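Local coordinates for dihydrodipicolinate reductase N-terminus domain-containing protein (Mycobacterium smegmatis, PDB 6IAQ) that probably catalyses the NADP-dependent asymmetric reductive amination of ketones as a native amine dehydrogenase, at residues N83-D88 and R199-G204; W114-E119 and G204-D209; V79-S84 and V104-E109; G251-D256 and E269-V274. All blocks are in the same frame, centred on the assembly; numbering follows the deposited sequence.

Contact 1. Residues N83-D88 and R199-G204; sequences NSYLTD and RPPTFG. With NAP (NADP nicotinamide-adenine-dinucleotide phosphate), chain F.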
# COMPACT_ATOMS: atom_id res chain seq x y z
N ASN A 83 -0.52 -2.85 -27.00
CA ASN A 83 0.33 -4.06 -26.95
C ASN A 83 1.14 -4.09 -25.64
O ASN A 83 0.97 -3.17 -24.81
CB ASN A 83 1.21 -4.16 -28.19
CG ASN A 83 1.99 -2.89 -28.44
OD1 ASN A 83 2.34 -2.19 -27.49
ND2 ASN A 83 2.23 -2.58 -29.72
N SER A 84 2.01 -5.11 -25.48
CA SER A 84 2.59 -5.51 -24.17
C SER A 84 4.11 -5.28 -24.14
O SER A 84 4.61 -4.79 -23.12
CB SER A 84 2.27 -6.96 -23.89
OG SER A 84 0.87 -7.14 -23.72
N TYR A 85 4.82 -5.69 -25.19
CA TYR A 85 6.30 -5.83 -25.20
C TYR A 85 6.91 -4.63 -25.93
O TYR A 85 6.35 -4.20 -26.94
CB TYR A 85 6.66 -7.20 -25.78
CG TYR A 85 5.90 -8.34 -25.16
CD1 TYR A 85 6.02 -8.63 -23.80
CD2 TYR A 85 4.98 -9.07 -25.88
CE1 TYR A 85 5.30 -9.65 -23.21
CE2 TYR A 85 4.23 -10.09 -25.30
CZ TYR A 85 4.41 -10.39 -23.96
OH TYR A 85 3.67 -11.38 -23.39
N LEU A 86 7.99 -4.08 -25.39
CA LEU A 86 8.66 -2.84 -25.90
C LEU A 86 9.05 -3.02 -27.39
O LEU A 86 9.04 -2.02 -28.15
CB LEU A 86 9.89 -2.52 -25.04
CG LEU A 86 10.21 -1.04 -24.86
CD1 LEU A 86 8.97 -0.18 -24.68
CD2 LEU A 86 11.18 -0.81 -23.73
N THR A 87 9.37 -4.25 -27.77
CA THR A 87 9.69 -4.67 -29.15
C THR A 87 8.55 -4.22 -30.08
O THR A 87 8.84 -3.77 -31.17
CB THR A 87 10.01 -6.17 -29.13
OG1 THR A 87 11.04 -6.37 -30.08
CG2 THR A 87 8.83 -7.08 -29.40
N ASP A 88 7.30 -4.30 -29.62
CA ASP A 88 6.11 -3.79 -30.34
C ASP A 88 5.83 -2.34 -29.93
O ASP A 88 5.65 -1.49 -30.83
CB ASP A 88 4.90 -4.71 -30.09
CG ASP A 88 5.20 -6.16 -30.42
OD1 ASP A 88 5.83 -6.38 -31.47
OD2 ASP A 88 4.84 -7.05 -29.61
N ARG A 199 11.22 -15.39 -27.53
CA ARG A 199 10.01 -15.35 -26.65
C ARG A 199 10.11 -14.10 -25.78
O ARG A 199 11.16 -13.82 -25.21
CB ARG A 199 9.87 -16.60 -25.78
CG ARG A 199 8.47 -16.74 -25.19
CD ARG A 199 8.52 -16.88 -23.69
NE ARG A 199 7.22 -16.67 -23.04
CZ ARG A 199 6.92 -17.17 -21.84
NH1 ARG A 199 7.81 -17.91 -21.20
NH2 ARG A 199 5.75 -16.94 -21.28
N PRO A 200 9.05 -13.26 -25.69
CA PRO A 200 9.12 -12.04 -24.90
C PRO A 200 9.36 -12.31 -23.41
O PRO A 200 9.07 -13.42 -22.94
CB PRO A 200 7.78 -11.30 -25.11
CG PRO A 200 6.91 -12.24 -25.89
CD PRO A 200 7.78 -13.39 -26.39
N PRO A 201 9.83 -11.30 -22.66
CA PRO A 201 9.97 -11.43 -21.21
C PRO A 201 8.58 -11.64 -20.58
O PRO A 201 7.56 -11.21 -21.12
CB PRO A 201 10.61 -10.10 -20.76
CG PRO A 201 10.18 -9.09 -21.84
CD PRO A 201 10.10 -9.91 -23.12
N THR A 202 8.54 -12.37 -19.49
CA THR A 202 7.31 -12.62 -18.70
C THR A 202 6.90 -11.32 -18.01
O THR A 202 7.76 -10.53 -17.61
CB THR A 202 7.49 -13.79 -17.73
OG1 THR A 202 8.54 -13.41 -16.82
CG2 THR A 202 7.81 -15.08 -18.45
N PHE A 203 5.59 -11.13 -17.85
CA PHE A 203 5.03 -9.99 -17.07
C PHE A 203 5.68 -9.95 -15.69
O PHE A 203 6.04 -8.85 -15.21
CB PHE A 203 3.51 -10.11 -16.94
CG PHE A 203 2.74 -10.02 -18.23
CD1 PHE A 203 3.36 -9.77 -19.46
CD2 PHE A 203 1.36 -10.14 -18.21
CE1 PHE A 203 2.62 -9.67 -20.62
CE2 PHE A 203 0.63 -10.02 -19.38
CZ PHE A 203 1.25 -9.79 -20.57
N GLY A 204 5.83 -11.12 -15.08
CA GLY A 204 6.34 -11.25 -13.71
C GLY A 204 7.79 -10.84 -13.59
O GLY A 204 8.18 -10.35 -12.52
PA NAP F . -7.56 -5.48 -27.45
O1A NAP F . -8.97 -5.44 -27.12
O2A NAP F . -6.94 -6.48 -28.48
O5B NAP F . -7.15 -3.97 -27.90
C5B NAP F . -5.93 -3.65 -28.58
C4B NAP F . -6.17 -2.43 -29.45
O4B NAP F . -4.98 -2.01 -30.10
C3B NAP F . -7.23 -2.62 -30.56
O3B NAP F . -8.14 -1.51 -30.40
C2B NAP F . -6.49 -2.47 -31.89
O2B NAP F . -7.23 -1.74 -32.89
C1B NAP F . -5.39 -1.57 -31.44
N9A NAP F . -4.17 -1.54 -32.23
C8A NAP F . -3.32 -2.54 -32.55
N7A NAP F . -2.29 -2.03 -33.22
C5A NAP F . -2.44 -0.68 -33.25
C6A NAP F . -1.71 0.50 -33.77
N6A NAP F . -0.56 0.36 -34.41
N1A NAP F . -2.24 1.71 -33.59
C2A NAP F . -3.40 1.92 -32.94
N3A NAP F . -4.14 0.91 -32.43
C4A NAP F . -3.69 -0.36 -32.60
O3 NAP F . -6.63 -5.71 -26.11
PN NAP F . -6.92 -5.05 -24.62
O1N NAP F . -7.58 -6.00 -23.68
O2N NAP F . -7.52 -3.69 -24.76
O5D NAP F . -5.36 -4.98 -24.29
C5D NAP F . -4.41 -4.11 -24.90
C4D NAP F . -3.01 -4.24 -24.36
O4D NAP F . -3.03 -3.81 -22.96
C3D NAP F . -2.51 -5.65 -24.46
O3D NAP F . -1.16 -5.72 -24.88
C2D NAP F . -2.65 -6.16 -23.02
O2D NAP F . -1.73 -7.24 -22.80
C1D NAP F . -2.42 -4.86 -22.21
N1N NAP F . -3.03 -4.92 -20.87
C2N NAP F . -2.27 -4.62 -19.84
C3N NAP F . -2.79 -4.73 -18.56
C7N NAP F . -1.97 -4.34 -17.34
O7N NAP F . -2.46 -4.62 -16.25
N7N NAP F . -0.80 -3.69 -17.46
C4N NAP F . -4.11 -5.14 -18.39
C5N NAP F . -4.89 -5.45 -19.50
C6N NAP F . -4.30 -5.32 -20.73
P2B NAP F . -8.61 -2.26 -33.50
O1X NAP F . -9.66 -2.20 -32.42
O2X NAP F . -9.02 -1.19 -34.50
O3X NAP F . -8.15 -3.62 -34.02
O HOH W 1 5.15 -12.64 -21.49

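Contact 2. Residues W114-E119 and G204-D209; sequences WETSPE and GRNVLD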
# COMPACT_ATOMS: atom_id res chain seq x y z
N TRP A 114 13.83 -1.41 -17.93
CA TRP A 114 15.28 -1.09 -18.00
C TRP A 114 16.12 -2.37 -18.19
O TRP A 114 17.13 -2.30 -18.93
CB TRP A 114 15.71 -0.34 -16.74
CG TRP A 114 14.97 0.94 -16.50
CD1 TRP A 114 13.99 1.14 -15.59
CD2 TRP A 114 15.14 2.19 -17.20
NE1 TRP A 114 13.54 2.43 -15.67
CE2 TRP A 114 14.24 3.11 -16.63
CE3 TRP A 114 15.98 2.64 -18.23
CZ2 TRP A 114 14.13 4.44 -17.05
CZ3 TRP A 114 15.88 3.95 -18.65
CH2 TRP A 114 14.96 4.85 -18.08
N GLU A 115 15.75 -3.49 -17.57
CA GLU A 115 16.58 -4.71 -17.59
C GLU A 115 16.20 -5.58 -18.78
O GLU A 115 17.12 -6.15 -19.41
CB GLU A 115 16.44 -5.51 -16.29
CG GLU A 115 16.70 -4.70 -15.03
CD GLU A 115 18.06 -4.04 -14.98
OE1 GLU A 115 19.03 -4.68 -15.37
OE2 GLU A 115 18.13 -2.88 -14.53
N THR A 116 14.90 -5.72 -19.10
CA THR A 116 14.47 -6.66 -20.17
C THR A 116 14.73 -6.02 -21.55
O THR A 116 14.95 -6.76 -22.47
CB THR A 116 13.01 -7.12 -19.98
OG1 THR A 116 12.20 -5.95 -19.81
CG2 THR A 116 12.86 -8.04 -18.79
N SER A 117 14.66 -4.69 -21.68
CA SER A 117 14.79 -3.96 -22.98
C SER A 117 15.66 -2.72 -22.77
O SER A 117 15.18 -1.58 -22.86
CB SER A 117 13.43 -3.62 -23.53
OG SER A 117 12.79 -4.76 -24.07
N PRO A 118 16.94 -2.91 -22.40
CA PRO A 118 17.79 -1.79 -21.99
C PRO A 118 18.04 -0.75 -23.11
O PRO A 118 17.99 0.45 -22.82
CB PRO A 118 19.10 -2.45 -21.55
CG PRO A 118 19.10 -3.82 -22.21
CD PRO A 118 17.65 -4.20 -22.43
N GLU A 119 18.23 -1.21 -24.36
CA GLU A 119 18.55 -0.33 -25.53
C GLU A 119 17.32 0.53 -25.86
O GLU A 119 17.45 1.79 -25.92
CB GLU A 119 19.00 -1.14 -26.73
N GLY A 204 5.83 -11.12 -15.08
CA GLY A 204 6.34 -11.25 -13.71
C GLY A 204 7.79 -10.84 -13.59
O GLY A 204 8.18 -10.35 -12.52
N ARG A 205 8.58 -11.01 -14.65
CA ARG A 205 10.00 -10.59 -14.63
C ARG A 205 10.07 -9.08 -14.40
O ARG A 205 10.89 -8.58 -13.59
CB ARG A 205 10.69 -11.07 -15.90
CG ARG A 205 12.08 -10.47 -16.10
CD ARG A 205 13.05 -10.85 -14.99
NE ARG A 205 14.14 -9.90 -15.08
CZ ARG A 205 15.13 -9.99 -15.95
NH1 ARG A 205 15.20 -11.03 -16.77
NH2 ARG A 205 16.08 -9.07 -15.96
N ASN A 206 9.22 -8.33 -15.10
CA ASN A 206 9.20 -6.86 -14.95
C ASN A 206 8.73 -6.53 -13.53
O ASN A 206 9.29 -5.58 -12.94
CB ASN A 206 8.41 -6.22 -16.08
CG ASN A 206 9.03 -6.55 -17.41
OD1 ASN A 206 8.45 -7.33 -18.18
ND2 ASN A 206 10.23 -6.00 -17.67
N VAL A 207 7.77 -7.28 -12.99
CA VAL A 207 7.30 -7.06 -11.59
C VAL A 207 8.49 -7.17 -10.63
O VAL A 207 8.69 -6.26 -9.82
CB VAL A 207 6.16 -8.02 -11.21
CG1 VAL A 207 5.85 -7.97 -9.71
CG2 VAL A 207 4.90 -7.68 -11.99
N LEU A 208 9.23 -8.27 -10.70
CA LEU A 208 10.34 -8.54 -9.76
C LEU A 208 11.49 -7.54 -9.99
O LEU A 208 12.11 -7.13 -9.00
CB LEU A 208 10.78 -9.99 -9.89
CG LEU A 208 9.72 -11.03 -9.53
CD1 LEU A 208 10.29 -12.43 -9.49
CD2 LEU A 208 9.01 -10.68 -8.22
N ASP A 209 11.75 -7.11 -11.23
CA ASP A 209 12.81 -6.10 -11.49
C ASP A 209 12.45 -4.83 -10.73
O ASP A 209 13.32 -4.22 -10.11
CB ASP A 209 13.01 -5.81 -12.99
CG ASP A 209 13.65 -6.94 -13.80
OD1 ASP A 209 14.24 -7.85 -13.18
OD2 ASP A 209 13.57 -6.89 -15.06
O HOH W 2 13.31 -4.61 -16.61

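Contact 3. Residues V79-S84 and V104-E109; sequences VIAVNS and VTLSEE. With NAP (NADP nicotinamide-adenine-dinucleotide phosphate), chain F; EDO (1,2-ethanediol), chain E.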
# COMPACT_ATOMS: atom_id res chain seq x y z
N VAL A 79 -3.18 8.01 -23.97
CA VAL A 79 -3.62 6.91 -23.06
C VAL A 79 -3.61 5.62 -23.90
O VAL A 79 -4.46 5.50 -24.77
CB VAL A 79 -4.98 7.24 -22.46
CG1 VAL A 79 -5.42 6.18 -21.49
CG2 VAL A 79 -4.98 8.63 -21.80
N ILE A 80 -2.58 4.79 -23.75
CA ILE A 80 -2.25 3.71 -24.71
C ILE A 80 -2.69 2.36 -24.13
O ILE A 80 -2.20 1.96 -23.06
CB ILE A 80 -0.77 3.71 -25.06
CG1 ILE A 80 -0.29 5.10 -25.51
CG2 ILE A 80 -0.49 2.65 -26.12
CD1 ILE A 80 1.19 5.17 -25.76
N ALA A 81 -3.55 1.66 -24.86
CA ALA A 81 -3.90 0.25 -24.58
C ALA A 81 -3.84 -0.51 -25.91
O ALA A 81 -4.94 -0.75 -26.51
CB ALA A 81 -5.23 0.19 -23.92
N VAL A 82 -2.64 -0.84 -26.38
CA VAL A 82 -2.52 -1.54 -27.70
C VAL A 82 -1.73 -2.84 -27.57
O VAL A 82 -2.29 -3.83 -28.01
CB VAL A 82 -2.09 -0.65 -28.89
CG1 VAL A 82 -2.26 0.83 -28.65
CG2 VAL A 82 -0.75 -1.01 -29.50
N ASN A 83 -0.52 -2.85 -27.00
CA ASN A 83 0.33 -4.06 -26.95
C ASN A 83 1.14 -4.09 -25.64
O ASN A 83 0.97 -3.17 -24.81
CB ASN A 83 1.21 -4.16 -28.19
CG ASN A 83 1.99 -2.89 -28.44
OD1 ASN A 83 2.34 -2.19 -27.49
ND2 ASN A 83 2.23 -2.58 -29.72
N SER A 84 2.01 -5.11 -25.48
CA SER A 84 2.59 -5.51 -24.17
C SER A 84 4.11 -5.28 -24.14
O SER A 84 4.61 -4.79 -23.12
CB SER A 84 2.27 -6.96 -23.89
OG SER A 84 0.87 -7.14 -23.72
N VAL A 104 0.82 7.50 -20.97
CA VAL A 104 0.58 6.43 -19.97
C VAL A 104 0.14 5.20 -20.79
O VAL A 104 -0.65 5.37 -21.73
CB VAL A 104 -0.43 6.93 -18.92
CG1 VAL A 104 -1.82 7.16 -19.49
CG2 VAL A 104 -0.46 6.04 -17.71
N THR A 105 0.71 4.03 -20.52
CA THR A 105 0.45 2.81 -21.32
C THR A 105 0.24 1.59 -20.42
O THR A 105 0.90 1.50 -19.37
CB THR A 105 1.59 2.56 -22.32
OG1 THR A 105 1.24 1.44 -23.14
CG2 THR A 105 2.93 2.30 -21.67
N LEU A 106 -0.59 0.66 -20.89
CA LEU A 106 -0.82 -0.64 -20.21
C LEU A 106 0.29 -1.62 -20.55
O LEU A 106 0.25 -2.72 -19.96
CB LEU A 106 -2.19 -1.20 -20.63
CG LEU A 106 -3.37 -0.42 -20.09
CD1 LEU A 106 -4.65 -1.13 -20.43
CD2 LEU A 106 -3.22 -0.13 -18.59
N SER A 107 1.22 -1.30 -21.47
CA SER A 107 2.28 -2.25 -21.87
C SER A 107 2.93 -2.88 -20.62
O SER A 107 3.55 -2.14 -19.87
CB SER A 107 3.30 -1.62 -22.79
OG SER A 107 2.71 -1.30 -24.04
N GLU A 108 2.81 -4.20 -20.43
CA GLU A 108 3.24 -4.89 -19.19
C GLU A 108 4.75 -4.73 -19.04
O GLU A 108 5.23 -4.56 -17.92
CB GLU A 108 2.79 -6.36 -19.18
CG GLU A 108 1.29 -6.53 -19.01
CD GLU A 108 0.47 -6.59 -20.28
OE1 GLU A 108 0.97 -6.10 -21.33
OE2 GLU A 108 -0.69 -7.08 -20.21
N GLU A 109 5.51 -4.80 -20.14
CA GLU A 109 6.98 -4.68 -20.07
C GLU A 109 7.36 -3.25 -19.65
O GLU A 109 8.38 -3.09 -18.95
CB GLU A 109 7.65 -5.14 -21.37
CG GLU A 109 9.13 -5.30 -21.19
CD GLU A 109 9.93 -5.63 -22.44
OE1 GLU A 109 9.31 -5.85 -23.50
OE2 GLU A 109 11.17 -5.65 -22.33
PA NAP F . -7.56 -5.48 -27.45
O1A NAP F . -8.97 -5.44 -27.12
O2A NAP F . -6.94 -6.48 -28.48
O5B NAP F . -7.15 -3.97 -27.90
C5B NAP F . -5.93 -3.65 -28.58
C4B NAP F . -6.17 -2.43 -29.45
O4B NAP F . -4.98 -2.01 -30.10
C3B NAP F . -7.23 -2.62 -30.56
O3B NAP F . -8.14 -1.51 -30.40
C2B NAP F . -6.49 -2.47 -31.89
O2B NAP F . -7.23 -1.74 -32.89
C1B NAP F . -5.39 -1.57 -31.44
N9A NAP F . -4.17 -1.54 -32.23
C8A NAP F . -3.32 -2.54 -32.55
N7A NAP F . -2.29 -2.03 -33.22
C5A NAP F . -2.44 -0.68 -33.25
C6A NAP F . -1.71 0.50 -33.77
N6A NAP F . -0.56 0.36 -34.41
N1A NAP F . -2.24 1.71 -33.59
C2A NAP F . -3.40 1.92 -32.94
N3A NAP F . -4.14 0.91 -32.43
C4A NAP F . -3.69 -0.36 -32.60
O3 NAP F . -6.63 -5.71 -26.11
PN NAP F . -6.92 -5.05 -24.62
O1N NAP F . -7.58 -6.00 -23.68
O2N NAP F . -7.52 -3.69 -24.76
O5D NAP F . -5.36 -4.98 -24.29
C5D NAP F . -4.41 -4.11 -24.90
C4D NAP F . -3.01 -4.24 -24.36
O4D NAP F . -3.03 -3.81 -22.96
C3D NAP F . -2.51 -5.65 -24.46
O3D NAP F . -1.16 -5.72 -24.88
C2D NAP F . -2.65 -6.16 -23.02
O2D NAP F . -1.73 -7.24 -22.80
C1D NAP F . -2.42 -4.86 -22.21
N1N NAP F . -3.03 -4.92 -20.87
C2N NAP F . -2.27 -4.62 -19.84
C3N NAP F . -2.79 -4.73 -18.56
C7N NAP F . -1.97 -4.34 -17.34
O7N NAP F . -2.46 -4.62 -16.25
N7N NAP F . -0.80 -3.69 -17.46
C4N NAP F . -4.11 -5.14 -18.39
C5N NAP F . -4.89 -5.45 -19.50
C6N NAP F . -4.30 -5.32 -20.73
P2B NAP F . -8.61 -2.26 -33.50
O1X NAP F . -9.66 -2.20 -32.42
O2X NAP F . -9.02 -1.19 -34.50
O3X NAP F . -8.15 -3.62 -34.02
C1 EDO E . -2.72 -8.65 -17.40
O1 EDO E . -1.56 -7.94 -17.74
C2 EDO E . -3.00 -8.51 -15.95
O2 EDO E . -3.78 -7.35 -15.67
O HOH W 3 -0.48 -0.74 -24.45

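Contact 4. Residues G251-D256 and E269-V274; sequences GFTDID and EMSGRV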
# COMPACT_ATOMS: atom_id res chain seq x y z
N GLY A 251 -4.12 -20.75 -22.16
CA GLY A 251 -3.30 -19.73 -21.53
C GLY A 251 -2.03 -20.33 -21.03
O GLY A 251 -1.67 -21.42 -21.48
N PHE A 252 -1.38 -19.66 -20.10
CA PHE A 252 -0.16 -20.22 -19.50
C PHE A 252 0.09 -19.63 -18.13
O PHE A 252 -0.44 -18.55 -17.79
CB PHE A 252 1.07 -20.06 -20.42
CG PHE A 252 1.48 -18.65 -20.76
CD1 PHE A 252 2.21 -17.87 -19.88
CD2 PHE A 252 1.24 -18.14 -22.03
CE1 PHE A 252 2.60 -16.58 -20.21
CE2 PHE A 252 1.63 -16.85 -22.35
CZ PHE A 252 2.32 -16.08 -21.45
N THR A 253 0.95 -20.34 -17.40
CA THR A 253 1.42 -19.99 -16.05
C THR A 253 2.94 -19.82 -16.11
O THR A 253 3.61 -20.74 -16.57
CB THR A 253 0.96 -21.05 -15.03
OG1 THR A 253 -0.47 -21.11 -15.07
CG2 THR A 253 1.51 -20.74 -13.65
N ASP A 254 3.42 -18.68 -15.66
CA ASP A 254 4.86 -18.37 -15.49
C ASP A 254 5.20 -18.46 -14.01
O ASP A 254 4.36 -18.09 -13.21
CB ASP A 254 5.24 -16.97 -15.96
CG ASP A 254 4.94 -16.63 -17.41
OD1 ASP A 254 5.22 -17.48 -18.29
OD2 ASP A 254 4.43 -15.51 -17.65
N ILE A 255 6.44 -18.78 -13.69
CA ILE A 255 7.06 -18.59 -12.36
C ILE A 255 8.42 -17.95 -12.59
O ILE A 255 9.18 -18.43 -13.43
CB ILE A 255 7.12 -19.91 -11.55
CG1 ILE A 255 7.72 -19.66 -10.16
CG2 ILE A 255 7.87 -20.98 -12.30
CD1 ILE A 255 7.26 -20.69 -9.13
N ASP A 256 8.64 -16.81 -11.95
CA ASP A 256 9.86 -16.00 -12.03
C ASP A 256 10.45 -15.91 -10.64
O ASP A 256 9.68 -15.82 -9.66
CB ASP A 256 9.58 -14.62 -12.62
CG ASP A 256 9.27 -14.73 -14.10
OD1 ASP A 256 10.24 -15.02 -14.87
OD2 ASP A 256 8.09 -14.63 -14.46
N GLU A 269 4.42 -16.29 -9.26
CA GLU A 269 3.73 -17.23 -10.17
C GLU A 269 2.45 -16.54 -10.66
O GLU A 269 1.65 -16.05 -9.81
CB GLU A 269 3.43 -18.53 -9.44
CG GLU A 269 2.58 -19.49 -10.23
CD GLU A 269 2.29 -20.78 -9.49
OE1 GLU A 269 1.85 -20.71 -8.35
OE2 GLU A 269 2.55 -21.85 -10.04
N MET A 270 2.27 -16.51 -11.98
CA MET A 270 1.15 -15.79 -12.63
C MET A 270 0.54 -16.68 -13.70
O MET A 270 1.25 -17.14 -14.59
CB MET A 270 1.65 -14.47 -13.22
CG MET A 270 0.53 -13.59 -13.72
SD MET A 270 1.14 -12.49 -15.03
CE MET A 270 1.20 -13.70 -16.34
N SER A 271 -0.76 -16.91 -13.60
CA SER A 271 -1.53 -17.61 -14.64
C SER A 271 -2.47 -16.60 -15.31
O SER A 271 -3.24 -15.90 -14.60
CB SER A 271 -2.26 -18.78 -14.09
OG SER A 271 -3.13 -19.32 -15.08
N GLY A 272 -2.43 -16.59 -16.63
CA GLY A 272 -3.36 -15.87 -17.49
C GLY A 272 -4.02 -16.86 -18.42
O GLY A 272 -3.30 -17.40 -19.32
N ARG A 273 -5.31 -17.13 -18.21
CA ARG A 273 -6.00 -18.22 -18.94
C ARG A 273 -7.49 -17.93 -19.06
O ARG A 273 -8.04 -17.14 -18.28
CB ARG A 273 -5.74 -19.57 -18.26
CG ARG A 273 -6.41 -19.71 -16.89
CD ARG A 273 -6.00 -20.97 -16.09
NE ARG A 273 -6.90 -20.99 -14.95
CZ ARG A 273 -6.74 -20.25 -13.84
NH1 ARG A 273 -5.65 -19.51 -13.68
NH2 ARG A 273 -7.69 -20.25 -12.92
N VAL A 274 -8.14 -18.63 -19.99
CA VAL A 274 -9.61 -18.62 -20.09
C VAL A 274 -10.16 -19.34 -18.86
O VAL A 274 -9.71 -20.46 -18.57
CB VAL A 274 -10.10 -19.26 -21.40
CG1 VAL A 274 -11.60 -19.24 -21.49
CG2 VAL A 274 -9.49 -18.57 -22.62

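Contact 1. Residues N83-D88 and R199-G204
Tyr85 lays the face of its ring on Pro200, and the geometry is that of a CH-pi contact: Pro200 CB sits 3.3 Å from the Tyr85 ring centroid, 7° off the ring normal. Pro200 CG follows toward the hydroxyl half of the ring, 3.5 Å from Tyr85 CE2. The opposite face of the ring lies over Ser84 CB, which leaves the phenol sandwiched between its own chain neighbour and the proline. With CG turned beside the backbone N (chi1 -49°), the Tyr85 ring reaches across to Phe203. The two side chains cross at about a right angle, and Tyr85 CE1 lies in the plane of the Phe203 ring, at its edge, 3.7 Å from Phe203 CE1. A water joins the segments, 2.7 Å from Tyr85 OH and donating to Pro201 O at 2.8 Å. Ser84 OG accepts a hydrogen bond from NADP O3D at 2.7 Å and donates to Glu108. The contact therefore joins the start of helix 86-98, in the nucleotide-binding half, to the loop that enters helix 203-215, where Arg199 and Thr202 reach Asp254 and Asp256 of strand 249-260.

Contact 2. Residues W114-E119 and G204-D209
The guanidinium of Arg205 has Thr116 CG2 over one face, 4.1 Å above the plane, and Asp209 OD1 at its edge. That edge contact is a salt bridge one helical turn along, Arg205 NE to Asp209 OD1, at 2.8 Å and almost straight (174°), with the acceptor met on its syn side. The bend at chi2 (62°) turns the arginine along the helix toward Asp209, and Thr116 CG2 also packs 3.7 Å from Arg205 CG. The second flat group, the amide of Asn206, points its ND2 at the threonine hydroxyl: Asn206 ND2 donates to Thr116 OG1 at 2.9 Å, and the oxygen lies in the amide plane to within 1°. The same ND2 also bonds Tyr112 O, while Thr116 OG1 is bonded to Glu109. Glu115 contributes its aliphatic root, CB resting 3.4 Å from Asp209 OD2. A water accepts from Thr116 N in a long bond of 3.2 Å and donates to Asp209 OD2 at 2.8 Å, so each carboxylate oxygen of Asp209 has a partner. Chemically, then, a neutral hydroxyl-amide bond and a bridging water tie the 114-119 turn to the helix, whereas the ion pair stays within the helix and a methyl covers the guanidinium.

Contact 3. Residues V79-S84 and V104-E109
Ser84 OG donates to Glu108 OE1 at 2.6 Å, meeting the carboxylate on its syn side but 35° out of its plane. The other oxygen, Glu108 OE2, accepts from the ribose hydroxyl O2D of NADP at 2.8 Å and from a bound ethanediol. A bend at chi2 (91°) brings the Glu108 carboxylate beside the nicotinamide riboside, so that one carboxylate binds both Ser84 and the ribose. A second hydroxyl, Ser107 OG, gives its proton to Asn83 O at 2.7 Å, from 46° above the carbonyl plane. Backbone bonds complete the join: Glu109 N donates to Ser84 O, and nearer the strands Ile80 N to Val104 O at 2.9 Å and Leu106 N to Ile80 O at 3.0 Å. These last two fix the parallel register of Ile80 with Thr105. A water takes the N-H of Val82, donates to Asn83 O and lies 3.1 Å from Thr105 OG1, linking the chains where they leave the sheet.

Val79 and Val104 stand side by side on one sheet face, with CG2 and CG1 4.2 Å apart, and face Met310 of helix 302-312; Ile80 and Thr105 occupy the other face. Ala81 CB meets Leu106 CD1 at 3.8 Å, beside the cofactor.

This is the beta-alpha-beta unit 77-105 of a Rossmann fold, its strand ends opening onto the dinucleotide. Leu106 O receives the carboxamide N7N in a nearly straight N-H...O bond, and Leu106 CB touches the nicotinamide ring. Carbonyl and carboxylate oxygens thus accept from the cofactor's amide and hydroxyl, an arrangement that would hold the orientation of the nicotinamide half.

Contact 4. Residues G251-D256 and E269-V274
Thr253 and Ser271 face each other as a non-hydrogen-bonded pair, with Thr253 OG1 only 3.1 Å from Ser271 CB. Both hydroxyls turn to the same carboxylate, Asp229 of strand 219-230. A chi1 of 172° swings Ser271 OG away from its own N, where it accepts from Arg273 NH1 at 2.9 Å in the guanidinium plane; Arg273 NH2 forms a salt bridge with Glu279. On this face Glu269 crosses Thr253 obliquely, its CG 3.8 Å from Thr253 CG2, and Ile255 pairs with Glu269 beside it. The opposite face carries Phe252, Asp254 and Met270. Asp254 and Met270 lie side by side and point the same way, Met270 CE coming 3.9 Å from Asp254 OD2. That oxygen lies in plane at the edge of the Phe252 ring, while Asp254 OD1 takes Arg199 and Thr226. The backbones run antiparallel at 168°, with paired bonds at Phe252/Gly272 and Asp254/Met270. Gly251 pairs with Arg273 at a phi of 149° that a side chain would not tolerate, its CA making a CA-H...O contact with Gly272 O. The chemistry divides by face: hydroxyls gather round Asp229 on one, and on the other Asp254 binds Arg199, linking the hairpin to the loop ahead of helix 203-215.

In the fold
Along the chain, contacts 1 and 3 both begin in the 79-88 region and share Asn83 and Ser84; their centres lie about 10 Å apart and both touch NADP. Contact 3 belongs to the parallel nucleotide-binding sheet, contact 4 to the mixed sheet of the C-terminal half, and their centres stand about 19 Å apart without touching. Contacts 1 and 2, with centres about 9 Å apart, bridge this gap: both use helix 203-215, share Gly204, and alternate their segments along the chain. Glu109 connects contact 3 to both through Leu86, Thr116 and Ser117, whereas Arg199 and Thr202 connect contact 1 to contact 4. Helix 203-215 and its leading loop thus couple the cofactor-binding strand ends to the C-terminal sheet.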